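PDB 1MA1: superoxide dismutase [Fe] from Methanothermobacter thermautotrophicus, which converts superoxide radicals into hydrogen peroxide and molecular oxygen, using one iron ion in each subunit of a homotetramer. Local coordinates for residues H81-G86 / F160-V165; E22-R27 / W189-W194; A103-K108 / K199-I204. One frame throughout, in Å; residues are numbered along the deposited sequence.

Contact 1: residues H81-G86 / F160-V165. With FE (Fe (III) ion), chain G.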
loop_
_atom_site.group_PDB
_atom_site.type_symbol
_atom_site.label_atom_id
_atom_site.label_comp_id
_atom_site.label_asym_id
_atom_site.label_seq_id
_atom_site.Cartn_x
_atom_site.Cartn_y
_atom_site.Cartn_z
ATOM N N HIS A 81 2.218 18.678 5.764
ATOM C CA HIS A 81 2.879 19.441 6.824
ATOM C C HIS A 81 2.469 20.905 6.684
ATOM O O HIS A 81 2.241 21.588 7.678
ATOM C CB HIS A 81 4.419 19.284 6.796
ATOM C CG HIS A 81 4.915 17.988 7.380
ATOM N ND1 HIS A 81 4.941 16.817 6.659
ATOM C CD2 HIS A 81 5.441 17.680 8.600
ATOM C CE1 HIS A 81 5.466 15.849 7.398
ATOM N NE2 HIS A 81 5.780 16.344 8.582
ATOM N N LEU A 82 2.323 21.375 5.454
ATOM C CA LEU A 82 1.896 22.752 5.241
ATOM C C LEU A 82 0.553 23.070 5.908
ATOM O O LEU A 82 0.439 24.069 6.612
ATOM C CB LEU A 82 1.782 23.063 3.754
ATOM C CG LEU A 82 1.397 24.505 3.383
ATOM C CD1 LEU A 82 2.494 25.454 3.871
ATOM C CD2 LEU A 82 1.239 24.640 1.860
ATOM N N PHE A 83 -0.460 22.237 5.682
ATOM C CA PHE A 83 -1.762 22.437 6.313
ATOM C C PHE A 83 -1.727 22.169 7.812
ATOM O O PHE A 83 -2.503 22.752 8.565
ATOM C CB PHE A 83 -2.833 21.538 5.665
ATOM C CG PHE A 83 -3.310 22.018 4.320
ATOM C CD1 PHE A 83 -2.488 21.945 3.197
ATOM C CD2 PHE A 83 -4.582 22.558 4.171
ATOM C CE1 PHE A 83 -2.926 22.400 1.959
ATOM C CE2 PHE A 83 -5.023 23.018 2.928
ATOM C CZ PHE A 83 -4.191 22.939 1.824
ATOM N N PHE A 84 -0.833 21.275 8.232
ATOM C CA PHE A 84 -0.721 20.890 9.637
ATOM C C PHE A 84 -0.318 22.101 10.470
ATOM O O PHE A 84 -1.003 22.455 11.422
ATOM C CB PHE A 84 0.317 19.774 9.794
ATOM C CG PHE A 84 0.467 19.269 11.206
ATOM C CD1 PHE A 84 -0.640 18.844 11.929
ATOM C CD2 PHE A 84 1.718 19.190 11.802
ATOM C CE1 PHE A 84 -0.498 18.343 13.231
ATOM C CE2 PHE A 84 1.876 18.687 13.094
ATOM C CZ PHE A 84 0.762 18.262 13.813
ATOM N N TRP A 85 0.791 22.739 10.105
ATOM C CA TRP A 85 1.254 23.928 10.815
ATOM C C TRP A 85 0.133 24.956 10.844
ATOM O O TRP A 85 -0.078 25.658 11.838
ATOM C CB TRP A 85 2.473 24.528 10.116
ATOM C CG TRP A 85 3.595 23.578 9.878
ATOM C CD1 TRP A 85 4.348 23.484 8.752
ATOM C CD2 TRP A 85 4.104 22.600 10.786
ATOM N NE1 TRP A 85 5.302 22.501 8.893
ATOM C CE2 TRP A 85 5.174 21.940 10.134
ATOM C CE3 TRP A 85 3.766 22.213 12.086
ATOM C CZ2 TRP A 85 5.901 20.925 10.735
ATOM C CZ3 TRP A 85 4.495 21.197 12.689
ATOM C CH2 TRP A 85 5.548 20.563 12.014
ATOM N N GLY A 86 -0.595 25.025 9.746
ATOM C CA GLY A 86 -1.565 26.084 9.583
ATOM C C GLY A 86 -2.807 25.919 10.444
ATOM O O GLY A 86 -3.442 26.927 10.793
ATOM N N PHE A 160 -10.254 15.356 -3.307
ATOM C CA PHE A 160 -10.825 15.936 -2.095
ATOM C C PHE A 160 -9.865 16.870 -1.381
ATOM O O PHE A 160 -8.668 16.612 -1.335
ATOM C CB PHE A 160 -11.266 14.828 -1.135
ATOM C CG PHE A 160 -12.611 14.239 -1.465
ATOM C CD1 PHE A 160 -12.922 13.862 -2.755
ATOM C CD2 PHE A 160 -13.563 14.060 -0.474
ATOM C CE1 PHE A 160 -14.164 13.320 -3.045
ATOM C CE2 PHE A 160 -14.793 13.517 -0.766
ATOM C CZ PHE A 160 -15.092 13.150 -2.052
ATOM N N ARG A 161 -10.395 17.951 -0.817
ATOM C CA ARG A 161 -9.567 19.053 -0.329
ATOM C C ARG A 161 -9.400 19.016 1.178
ATOM O O ARG A 161 -10.239 18.458 1.886
ATOM C CB ARG A 161 -10.173 20.392 -0.732
ATOM C CG ARG A 161 -10.572 20.449 -2.196
ATOM C CD ARG A 161 -10.058 21.703 -2.868
ATOM N NE ARG A 161 -8.737 21.463 -3.435
ATOM C CZ ARG A 161 -7.873 22.417 -3.772
ATOM N NH1 ARG A 161 -8.187 23.694 -3.594
ATOM N NH2 ARG A 161 -6.688 22.088 -4.282
ATOM N N ILE A 162 -8.313 19.604 1.674
ATOM C CA ILE A 162 -7.970 19.453 3.088
ATOM C C ILE A 162 -8.620 20.531 3.958
ATOM O O ILE A 162 -8.534 21.722 3.662
ATOM C CB ILE A 162 -6.436 19.496 3.308
ATOM C CG1 ILE A 162 -5.748 18.385 2.522
ATOM C CG2 ILE A 162 -6.120 19.326 4.785
ATOM C CD1 ILE A 162 -4.241 18.447 2.612
ATOM N N LEU A 163 -9.259 20.105 5.036
ATOM C CA LEU A 163 -9.792 21.038 6.023
ATOM C C LEU A 163 -8.971 21.056 7.310
ATOM O O LEU A 163 -8.583 22.120 7.803
ATOM C CB LEU A 163 -11.241 20.680 6.351
ATOM C CG LEU A 163 -12.208 20.811 5.185
ATOM C CD1 LEU A 163 -13.606 20.424 5.609
ATOM C CD2 LEU A 163 -12.152 22.245 4.676
ATOM N N LEU A 164 -8.715 19.865 7.846
ATOM C CA LEU A 164 -8.054 19.701 9.135
ATOM C C LEU A 164 -7.095 18.525 9.014
ATOM O O LEU A 164 -7.427 17.511 8.392
ATOM C CB LEU A 164 -9.084 19.369 10.213
ATOM C CG LEU A 164 -8.831 19.804 11.656
ATOM C CD1 LEU A 164 -9.483 18.768 12.561
ATOM C CD2 LEU A 164 -7.359 19.916 11.960
ATOM N N VAL A 165 -5.926 18.639 9.629
ATOM C CA VAL A 165 -4.894 17.636 9.463
ATOM C C VAL A 165 -4.174 17.390 10.790
ATOM O O VAL A 165 -3.854 18.328 11.520
ATOM C CB VAL A 165 -3.890 18.103 8.361
ATOM C CG1 VAL A 165 -2.478 17.782 8.748
ATOM C CG2 VAL A 165 -4.221 17.434 7.037
HETATM FE FE FE G . 5.659 14.852 10.105
HETATM O O HOH W 1 5.272 13.539 8.765
#
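Phe83 and Phe84, near the C-terminal end of the metal-binding helix 64-86, pack on Ile162 and Val165 of the chain leading into and through strand 164-167, where the alpha-hairpin and C-terminal domains of the iron/manganese superoxide dismutase fold meet. Ile162 lies over one face of the Phe83 ring: its CB stands 4.0 Å from the ring centroid, 25° off the normal, a CH-pi contact, and its CG2 comes 3.6 Å from Phe83 CD2. A beta-branched side chain suits this place, since CB, CG2 and CD1 can all spread against the flat ring. His159 of the second subunit also meets the Phe83 ring, so the interdomain seam runs on to the subunit interface. Phe84 CB lies 3.6 Å from Val165 CG1; with CG anti to the backbone N (chi1 -178°) the ring is carried round so that Phe84 CD1, at its edge, comes 3.3 Å from Val165 O, nearly in the ring plane. The CB of His81 is directed away from the strand, and its ring binds the iron, which is also bound by His33, Asp167, His171 and a water. His81 ND1 is hydrogen-bonded to Gly77 O, fixing the imidazole rotation, and NE2 binds the iron at 2.1 Å.

Contact 2: residues E22-R27 / W189-W194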
loop_
_atom_site.group_PDB
_atom_site.type_symbol
_atom_site.label_atom_id
_atom_site.label_comp_id
_atom_site.label_asym_id
_atom_site.label_seq_id
_atom_site.Cartn_x
_atom_site.Cartn_y
_atom_site.Cartn_z
ATOM N N GLU A 22 3.798 25.051 23.192
ATOM C CA GLU A 22 4.017 24.453 24.507
ATOM C C GLU A 22 2.825 24.727 25.397
ATOM O O GLU A 22 2.163 25.751 25.248
ATOM C CB GLU A 22 5.259 25.044 25.170
ATOM C CG GLU A 22 6.505 24.951 24.322
ATOM C CD GLU A 22 7.776 25.280 25.091
ATOM O OE1 GLU A 22 7.812 26.315 25.792
ATOM O OE2 GLU A 22 8.744 24.502 24.983
ATOM N N PRO A 23 2.553 23.835 26.362
ATOM C CA PRO A 23 3.341 22.655 26.721
ATOM C C PRO A 23 2.947 21.429 25.900
ATOM O O PRO A 23 3.416 20.317 26.161
ATOM C CB PRO A 23 3.008 22.475 28.189
ATOM C CG PRO A 23 1.539 22.800 28.201
ATOM C CD PRO A 23 1.486 24.061 27.353
ATOM N N HIS A 24 2.072 21.632 24.922
ATOM C CA HIS A 24 1.411 20.520 24.242
ATOM C C HIS A 24 2.323 19.896 23.201
ATOM O O HIS A 24 2.476 18.685 23.151
ATOM C CB HIS A 24 0.156 21.036 23.583
ATOM C CG HIS A 24 -0.694 21.854 24.496
ATOM N ND1 HIS A 24 -1.410 21.296 25.532
ATOM C CD2 HIS A 24 -0.966 23.179 24.517
ATOM C CE1 HIS A 24 -2.093 22.243 26.143
ATOM N NE2 HIS A 24 -1.842 23.397 25.545
ATOM N N ILE A 25 2.925 20.741 22.371
ATOM C CA ILE A 25 4.082 20.342 21.581
ATOM C C ILE A 25 5.270 21.204 21.972
ATOM O O ILE A 25 5.221 22.442 21.893
ATOM C CB ILE A 25 3.803 20.488 20.041
ATOM C CG1 ILE A 25 2.680 19.535 19.621
ATOM C CG2 ILE A 25 5.064 20.171 19.235
ATOM C CD1 ILE A 25 2.187 19.738 18.208
ATOM N N SER A 26 6.343 20.550 22.392
ATOM C CA SER A 26 7.512 21.261 22.897
ATOM C C SER A 26 8.280 21.964 21.789
ATOM O O SER A 26 8.166 21.628 20.611
ATOM C CB SER A 26 8.455 20.295 23.600
ATOM O OG SER A 26 9.283 19.652 22.661
ATOM N N ARG A 27 9.082 22.939 22.187
ATOM C CA ARG A 27 9.903 23.686 21.258
ATOM C C ARG A 27 10.842 22.743 20.521
ATOM O O ARG A 27 11.045 22.857 19.305
ATOM C CB ARG A 27 10.712 24.714 22.020
ATOM C CG ARG A 27 11.460 25.709 21.146
ATOM C CD ARG A 27 12.805 26.029 21.741
ATOM N NE ARG A 27 13.503 24.765 21.900
ATOM C CZ ARG A 27 14.633 24.578 22.572
ATOM N NH1 ARG A 27 15.245 25.603 23.154
ATOM N NH2 ARG A 27 15.103 23.341 22.746
ATOM N N TRP A 189 -5.859 18.751 20.654
ATOM C CA TRP A 189 -7.126 19.477 20.647
ATOM C C TRP A 189 -7.040 20.794 21.410
ATOM O O TRP A 189 -7.922 21.648 21.291
ATOM C CB TRP A 189 -8.244 18.608 21.230
ATOM C CG TRP A 189 -8.491 17.383 20.419
ATOM C CD1 TRP A 189 -8.120 16.105 20.725
ATOM C CD2 TRP A 189 -9.122 17.322 19.134
ATOM N NE1 TRP A 189 -8.489 15.247 19.706
ATOM C CE2 TRP A 189 -9.102 15.968 18.719
ATOM C CE3 TRP A 189 -9.697 18.279 18.290
ATOM C CZ2 TRP A 189 -9.634 15.550 17.500
ATOM C CZ3 TRP A 189 -10.228 17.859 17.070
ATOM C CH2 TRP A 189 -10.191 16.503 16.693
ATOM N N ASN A 190 -5.968 20.964 22.179
ATOM C CA ASN A 190 -5.710 22.229 22.850
ATOM C C ASN A 190 -5.172 23.298 21.912
ATOM O O ASN A 190 -5.230 24.481 22.230
ATOM C CB ASN A 190 -4.717 22.034 23.988
ATOM C CG ASN A 190 -5.282 21.200 25.108
ATOM O OD1 ASN A 190 -6.217 21.621 25.767
ATOM N ND2 ASN A 190 -4.720 20.013 25.328
ATOM N N ILE A 191 -4.644 22.889 20.765
ATOM C CA ILE A 191 -3.974 23.834 19.891
ATOM C C ILE A 191 -4.509 23.849 18.459
ATOM O O ILE A 191 -3.925 24.494 17.591
ATOM C CB ILE A 191 -2.461 23.564 19.877
ATOM C CG1 ILE A 191 -2.189 22.061 19.652
ATOM C CG2 ILE A 191 -1.865 24.019 21.189
ATOM C CD1 ILE A 191 -0.740 21.715 19.388
ATOM N N VAL A 192 -5.617 23.152 18.212
ATOM C CA VAL A 192 -6.296 23.265 16.923
ATOM C C VAL A 192 -6.706 24.715 16.660
ATOM O O VAL A 192 -7.354 25.348 17.490
ATOM C CB VAL A 192 -7.583 22.384 16.862
ATOM C CG1 VAL A 192 -8.118 22.306 15.423
ATOM C CG2 VAL A 192 -7.279 21.013 17.381
ATOM N N ASN A 193 -6.338 25.231 15.494
ATOM C CA ASN A 193 -6.796 26.545 15.058
ATOM C C ASN A 193 -8.091 26.436 14.242
ATOM O O ASN A 193 -8.063 26.291 13.014
ATOM C CB ASN A 193 -5.709 27.221 14.216
ATOM C CG ASN A 193 -6.038 28.670 13.880
ATOM O OD1 ASN A 193 -7.195 29.078 13.901
ATOM N ND2 ASN A 193 -5.016 29.444 13.546
ATOM N N TRP A 194 -9.231 26.515 14.921
ATOM C CA TRP A 194 -10.509 26.369 14.233
ATOM C C TRP A 194 -10.809 27.525 13.272
ATOM O O TRP A 194 -11.527 27.344 12.288
ATOM C CB TRP A 194 -11.652 26.211 15.247
ATOM C CG TRP A 194 -11.625 24.891 15.955
ATOM C CD1 TRP A 194 -11.426 24.675 17.295
ATOM C CD2 TRP A 194 -11.739 23.593 15.354
ATOM N NE1 TRP A 194 -11.400 23.330 17.557
ATOM C CE2 TRP A 194 -11.589 22.640 16.390
ATOM C CE3 TRP A 194 -11.950 23.144 14.043
ATOM C CZ2 TRP A 194 -11.637 21.256 16.153
ATOM C CZ3 TRP A 194 -11.996 21.765 13.803
ATOM C CH2 TRP A 194 -11.840 20.842 14.860
#
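His24 and Ile25, in the loop entering helix 27-57 of the alpha-hairpin domain, meet Asn190 and Ile191, in the loop between helices 181-188 and 194-202 of the C-terminal domain. This loop-to-loop junction of the superoxide dismutase fold has no hydrogen bond across it. Asn190 CB sits over one face of the imidazole, 3.6 Å from the centroid of the His24 ring and 18° off its normal, a CH-pi contact. The Asn190 amide, tilted only 17° from the ring plane, passes beyond the rim on the CE1 and ND1 side, while Pro23 CD lies over the opposite face. Ile191 reaches the ring obliquely, CG2 being 3.5 Å from His24 CD2. Its other branch, CG1, stands between the backbone N and the carbonyl carbon (chi1 48°) and carries CD1 to within 3.7 Å of Ile25 CD1, an apolar pair touched by Met88. The flat imidazole suits an aliphatic carbon on its face, and branched isoleucines suit the apolar end. Were His24 replaced by alanine, Asn190 CB and Ile191 CG2 would probably lose the flat surface they rest on, and a gap would probably open between the loops. In the next shell, Asn190 ND2 is tied to Ala187 O, steadying the amide, and His24 O is bound by Tyr177 OH. Ser26 N-caps helix 27-57, its OG bonded to Gln29 N, and Glu22 OE2 accepts Arg27 N at 3.2 Å.

Contact 3: residues A103-K108 / K199-I204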
loop_
_atom_site.group_PDB
_atom_site.type_symbol
_atom_site.label_atom_id
_atom_site.label_comp_id
_atom_site.label_asym_id
_atom_site.label_seq_id
_atom_site.Cartn_x
_atom_site.Cartn_y
_atom_site.Cartn_z
ATOM N N ALA A 103 -19.208 24.107 12.376
ATOM C CA ALA A 103 -19.917 23.612 13.554
ATOM C C ALA A 103 -21.208 22.907 13.167
ATOM O O ALA A 103 -21.499 21.819 13.656
ATOM C CB ALA A 103 -20.216 24.766 14.501
ATOM N N GLU A 104 -21.982 23.535 12.283
ATOM C CA GLU A 104 -23.247 22.950 11.845
ATOM C C GLU A 104 -23.056 21.635 11.100
ATOM O O GLU A 104 -23.803 20.689 11.325
ATOM C CB GLU A 104 -24.021 23.928 10.968
ATOM C CG GLU A 104 -24.293 25.245 11.642
ATOM C CD GLU A 104 -25.010 26.242 10.746
ATOM O OE1 GLU A 104 -24.455 26.675 9.704
ATOM O OE2 GLU A 104 -26.149 26.596 11.100
ATOM N N TYR A 105 -22.061 21.571 10.220
ATOM C CA TYR A 105 -21.779 20.337 9.501
ATOM C C TYR A 105 -21.266 19.232 10.399
ATOM O O TYR A 105 -21.626 18.078 10.213
ATOM C CB TYR A 105 -20.787 20.572 8.375
ATOM C CG TYR A 105 -21.447 20.973 7.084
ATOM C CD1 TYR A 105 -21.776 22.294 6.824
ATOM C CD2 TYR A 105 -21.768 20.015 6.124
ATOM C CE1 TYR A 105 -22.413 22.657 5.628
ATOM C CE2 TYR A 105 -22.403 20.364 4.938
ATOM C CZ TYR A 105 -22.720 21.685 4.696
ATOM O OH TYR A 105 -23.327 22.031 3.515
ATOM N N ILE A 106 -20.434 19.570 11.376
ATOM C CA ILE A 106 -19.936 18.549 12.282
ATOM C C ILE A 106 -21.089 17.939 13.074
ATOM O O ILE A 106 -21.123 16.728 13.315
ATOM C CB ILE A 106 -18.880 19.114 13.252
ATOM C CG1 ILE A 106 -17.569 19.343 12.493
ATOM C CG2 ILE A 106 -18.674 18.158 14.421
ATOM C CD1 ILE A 106 -16.443 19.930 13.309
ATOM N N GLU A 107 -22.048 18.775 13.455
ATOM C CA GLU A 107 -23.260 18.287 14.090
ATOM C C GLU A 107 -24.057 17.335 13.237
ATOM O O GLU A 107 -24.417 16.252 13.701
ATOM C CB GLU A 107 -24.163 19.440 14.484
ATOM C CG GLU A 107 -23.976 19.865 15.912
ATOM C CD GLU A 107 -25.184 20.607 16.436
ATOM O OE1 GLU A 107 -25.521 21.679 15.872
ATOM O OE2 GLU A 107 -25.801 20.111 17.410
ATOM N N LYS A 108 -24.362 17.746 12.006
ATOM C CA LYS A 108 -25.304 16.983 11.200
ATOM C C LYS A 108 -24.645 15.703 10.694
ATOM O O LYS A 108 -25.313 14.684 10.543
ATOM C CB LYS A 108 -25.831 17.807 10.020
ATOM C CG LYS A 108 -24.993 17.755 8.751
ATOM C CD LYS A 108 -25.834 18.151 7.529
ATOM C CE LYS A 108 -24.991 18.192 6.253
ATOM N NZ LYS A 108 -24.332 16.888 5.956
ATOM N N LYS A 199 -12.105 28.779 7.871
ATOM C CA LYS A 199 -11.840 29.510 6.650
ATOM C C LYS A 199 -11.699 28.555 5.472
ATOM O O LYS A 199 -12.357 28.727 4.450
ATOM C CB LYS A 199 -10.572 30.334 6.798
ATOM C CG LYS A 199 -10.244 31.172 5.575
ATOM C CD LYS A 199 -8.935 31.946 5.775
ATOM C CE LYS A 199 -8.514 32.702 4.519
ATOM N NZ LYS A 199 -7.277 33.525 4.754
ATOM N N ARG A 200 -10.857 27.539 5.616
ATOM C CA ARG A 200 -10.709 26.514 4.584
ATOM C C ARG A 200 -12.055 25.948 4.137
ATOM O O ARG A 200 -12.288 25.718 2.953
ATOM C CB ARG A 200 -9.837 25.364 5.098
ATOM C CG ARG A 200 -8.427 25.776 5.504
ATOM C CD ARG A 200 -7.678 24.630 6.143
ATOM N NE ARG A 200 -6.304 24.998 6.441
ATOM C CZ ARG A 200 -5.441 24.202 7.058
ATOM N NH1 ARG A 200 -5.826 22.992 7.433
ATOM N NH2 ARG A 200 -4.204 24.612 7.310
ATOM N N PHE A 201 -12.941 25.716 5.092
ATOM C CA PHE A 201 -14.185 25.031 4.806
ATOM C C PHE A 201 -15.079 25.932 3.986
ATOM O O PHE A 201 -15.877 25.460 3.185
ATOM C CB PHE A 201 -14.885 24.642 6.119
ATOM C CG PHE A 201 -16.175 23.885 5.922
ATOM C CD1 PHE A 201 -16.248 22.816 5.026
ATOM C CD2 PHE A 201 -17.318 24.232 6.632
ATOM C CE1 PHE A 201 -17.463 22.101 4.849
ATOM C CE2 PHE A 201 -18.525 23.525 6.460
ATOM C CZ PHE A 201 -18.592 22.459 5.569
ATOM N N GLU A 202 -14.950 27.237 4.188
ATOM C CA GLU A 202 -15.823 28.186 3.513
ATOM C C GLU A 202 -15.469 28.325 2.039
ATOM O O GLU A 202 -16.330 28.627 1.214
ATOM C CB GLU A 202 -15.743 29.553 4.184
ATOM C CG GLU A 202 -15.910 29.506 5.691
ATOM C CD GLU A 202 -16.873 30.559 6.232
ATOM O OE1 GLU A 202 -16.768 30.885 7.439
ATOM O OE2 GLU A 202 -17.736 31.040 5.460
ATOM N N ASP A 203 -14.201 28.109 1.705
ATOM C CA ASP A 203 -13.765 28.268 0.324
ATOM C C ASP A 203 -14.069 27.059 -0.536
ATOM O O ASP A 203 -13.653 27.006 -1.685
ATOM C CB ASP A 203 -12.263 28.549 0.235
ATOM C CG ASP A 203 -11.837 29.704 1.103
ATOM O OD1 ASP A 203 -12.618 30.688 1.226
ATOM O OD2 ASP A 203 -10.710 29.616 1.651
ATOM N N ILE A 204 -14.790 26.089 0.008
ATOM C CA ILE A 204 -15.368 25.054 -0.831
ATOM C C ILE A 204 -16.848 24.863 -0.544
ATOM O O ILE A 204 -17.425 23.838 -0.895
ATOM C CB ILE A 204 -14.633 23.728 -0.633
ATOM C CG1 ILE A 204 -14.766 23.256 0.812
ATOM C CG2 ILE A 204 -13.178 23.905 -0.988
ATOM C CD1 ILE A 204 -14.031 21.961 1.083
#
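The ring of Tyr105 offers one face to the edge of the Phe201 ring in a T-shaped (edge-to-face) pair, centroids 5.0 Å apart and planes at 80°. Phe201 CZ stands 3.4 Å above the tyrosine plane, offset toward the rim, and lies nearest to Tyr105 CD1; in turn Tyr105 CD1 lies at the edge of the Phe201 ring, close to its plane. Phe201 CE2 is the second atom of that edge, 3.5 Å from Tyr105 CD1. The phenylalanine can extend across the gap because its CG is anti to the backbone N (chi1 -178°), which carries the ring out from the helix toward its partner. With the CA atoms of Tyr105 and Phe201 10.1 Å apart, two large aromatic side chains are well suited to bridging the helices where short ones would not meet. Phe201 is buried and wholly apolar, also touching Leu102, Leu144 and Leu163. Tyr105 is partly exposed, and its hydroxyl is engaged beyond the pair, in a hydrogen bond with Asp142 OD1, which probably helps to set the ring. The pair joins helix 100-110 to the last helix, 194-202, beside strand 143-150, far from the iron, and belongs to the helix-and-sheet packing of the C-terminal alpha/beta domain of iron/manganese superoxide dismutases.

In the fold
Contacts 1 and 2 both join the alpha-hairpin domain to the C-terminal domain, whereas contact 3 lies within the latter. Contact 1 is nearest the active site, supplying the iron ligand His81. The side chain of Ile25, in contact 2, is about 10 Å from the bound Fe (III) ion. Contact 3 is remote from it. The centres of contacts 1 and 3 are 14 Å apart, yet Arg200 links them directly: its NH2 is 2.8 Å from Phe83 O and its NH1 2.9 Å from Leu163 O, so one guanidinium group clamps both sides of contact 1. Contacts 1 and 2, 15 Å apart at their centres, touch where Leu164 CD1 packs 3.9 Å from Trp194 CH2. Contacts 2 and 3 do not touch.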